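Local atomic coordinates of putative beta-glucosidase (Bifidobacterium adolescentis, PDB entry 5WAB), a protein that acts as a family 3 glycoside hydrolase with beta-glucosidase activity, probably removing terminal sugar residues from the non-reducing ends of glycosides. Residues 550-555 with 573-578. Numbering follows the deposited sequence.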
loop_
_atom_site.group_PDB
_atom_site.type_symbol
_atom_site.label_atom_id
_atom_site.label_comp_id
_atom_site.label_asym_id
_atom_site.label_seq_id
_atom_site.Cartn_x
_atom_site.Cartn_y
_atom_site.Cartn_z
ATOM N N THR A 550 -19.791 -16.056 -10.356
ATOM C CA THR A 550 -20.545 -14.898 -10.810
ATOM C C THR A 550 -21.343 -14.334 -9.645
ATOM O O THR A 550 -21.796 -15.075 -8.767
ATOM C CB THR A 550 -21.490 -15.246 -11.977
ATOM O OG1 THR A 550 -22.418 -16.259 -11.568
ATOM C CG2 THR A 550 -20.701 -15.736 -13.178
ATOM N N PHE A 551 -21.500 -13.011 -9.633
ATOM C CA PHE A 551 -22.183 -12.327 -8.546
ATOM C C PHE A 551 -23.162 -11.306 -9.110
ATOM O O PHE A 551 -22.995 -10.806 -10.224
ATOM C CB PHE A 551 -21.174 -11.650 -7.595
ATOM C CG PHE A 551 -20.223 -12.616 -6.944
ATOM C CD1 PHE A 551 -19.056 -13.002 -7.589
ATOM C CD2 PHE A 551 -20.504 -13.159 -5.701
ATOM C CE1 PHE A 551 -18.184 -13.902 -7.006
ATOM C CE2 PHE A 551 -19.633 -14.061 -5.108
ATOM C CZ PHE A 551 -18.471 -14.433 -5.762
ATOM N N ALA A 552 -24.188 -11.006 -8.320
ATOM C CA ALA A 552 -25.201 -10.026 -8.677
ATOM C C ALA A 552 -25.480 -9.149 -7.469
ATOM O O ALA A 552 -25.528 -9.640 -6.337
ATOM C CB ALA A 552 -26.495 -10.696 -9.153
ATOM N N ILE A 553 -25.660 -7.855 -7.714
ATOM C CA ILE A 553 -25.938 -6.880 -6.668
ATOM C C ILE A 553 -27.333 -6.310 -6.887
ATOM O O ILE A 553 -27.651 -5.835 -7.984
ATOM C CB ILE A 553 -24.882 -5.760 -6.643
ATOM C CG1 ILE A 553 -23.516 -6.340 -6.288
ATOM C CG2 ILE A 553 -25.266 -4.676 -5.657
ATOM C CD1 ILE A 553 -22.408 -5.329 -6.335
ATOM N N ASP A 554 -28.162 -6.367 -5.850
ATOM C CA ASP A 554 -29.478 -5.750 -5.894
ATOM C C ASP A 554 -29.826 -5.266 -4.494
ATOM O O ASP A 554 -29.012 -5.351 -3.571
ATOM C CB ASP A 554 -30.526 -6.725 -6.448
ATOM C CG ASP A 554 -30.576 -8.038 -5.681
ATOM O OD1 ASP A 554 -29.872 -8.170 -4.654
ATOM O OD2 ASP A 554 -31.337 -8.940 -6.107
ATOM N N GLY A 555 -31.050 -4.776 -4.332
ATOM C CA GLY A 555 -31.463 -4.262 -3.040
ATOM C C GLY A 555 -30.634 -3.095 -2.556
ATOM O O GLY A 555 -30.516 -2.887 -1.344
ATOM N N THR A 573 -24.954 -11.471 -4.141
ATOM C CA THR A 573 -25.373 -12.864 -4.225
ATOM C C THR A 573 -24.453 -13.629 -5.164
ATOM O O THR A 573 -24.153 -13.156 -6.265
ATOM C CB THR A 573 -26.820 -12.964 -4.716
ATOM O OG1 THR A 573 -27.657 -12.123 -3.911
ATOM C CG2 THR A 573 -27.316 -14.400 -4.635
ATOM N N ASN A 574 -23.984 -14.793 -4.719
ATOM C CA ASN A 574 -23.220 -15.694 -5.577
ATOM C C ASN A 574 -24.203 -16.472 -6.446
ATOM O O ASN A 574 -24.894 -17.373 -5.960
ATOM C CB ASN A 574 -22.356 -16.629 -4.740
ATOM C CG ASN A 574 -21.389 -17.445 -5.580
ATOM O OD1 ASN A 574 -21.622 -17.693 -6.765
ATOM N ND2 ASN A 574 -20.299 -17.875 -4.964
ATOM N N THR A 575 -24.268 -16.128 -7.733
ATOM C CA THR A 575 -25.219 -16.715 -8.667
ATOM C C THR A 575 -24.624 -17.863 -9.476
ATOM O O THR A 575 -25.123 -18.165 -10.564
ATOM C CB THR A 575 -25.753 -15.641 -9.615
ATOM O OG1 THR A 575 -24.662 -15.073 -10.353
ATOM C CG2 THR A 575 -26.459 -14.537 -8.835
ATOM N N SER A 576 -23.584 -18.515 -8.973
ATOM C CA SER A 576 -22.885 -19.562 -9.706
ATOM C C SER A 576 -22.870 -20.852 -8.886
ATOM O O SER A 576 -23.551 -20.972 -7.866
ATOM C CB SER A 576 -21.469 -19.104 -10.061
ATOM O OG SER A 576 -20.641 -19.089 -8.911
ATOM N N ASP A 577 -22.090 -21.828 -9.353
ATOM C CA ASP A 577 -21.888 -23.087 -8.646
ATOM C C ASP A 577 -20.538 -23.153 -7.946
ATOM O O ASP A 577 -20.150 -24.225 -7.472
ATOM C CB ASP A 577 -22.013 -24.269 -9.609
ATOM C CG ASP A 577 -23.368 -24.342 -10.270
ATOM O OD1 ASP A 577 -24.379 -24.109 -9.573
ATOM O OD2 ASP A 577 -23.422 -24.643 -11.483
ATOM N N VAL A 578 -19.820 -22.037 -7.872
ATOM C CA VAL A 578 -18.468 -22.003 -7.332
ATOM C C VAL A 578 -18.444 -21.091 -6.114
ATOM O O VAL A 578 -18.929 -19.957 -6.171
ATOM C CB VAL A 578 -17.454 -21.527 -8.385
ATOM C CG1 VAL A 578 -16.051 -21.476 -7.783
ATOM C CG2 VAL A 578 -17.510 -22.432 -9.612
#
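Ala552 and Thr573 form an antiparallel hydrogen-bonded pair: Ala552 N reaches Thr573 O at 3.0 Å and Thr573 N returns to Ala552 O at 2.9 Å. A third backbone bond, Thr575 N to Thr550 O (2.9 Å), comes from above the plane of the Thr550 carbonyl, 35° out of it, where residues 575-578 have left the strand. Among side chains, the hydroxyls of Thr550 and Thr575 bond at OG1 to OG1, 2.8 Å. In both residues chi1 is near +60°, setting OG1 between the backbone N and the carbonyl carbon; this brings the hydroxyls together, and the side chains cross at roughly a right angle. Ala552 CB touches Thr575 CG2 at 3.9 Å. On the face carrying Phe551 and Asn574, a non-hydrogen-bonded pair, ring atom CE2 of Phe551 lies 3.8 Å from Asn574 CB, with ring and amide planes 41° apart. That amide is held mainly by its own segment. Asn574 OD1 accepts from Ser576 N, closing an Asx turn, and from Ser576 OG at 2.7 Å; Asn574 ND2 donates to Val578 O and, outside, Leu610 O. Ser576 OG then receives Val578 N in an ST turn. The contact joins the open ends of hairpin 551-560/566-574, where Phe551 also packs on Ala580 and Glu582 of strand 580-590.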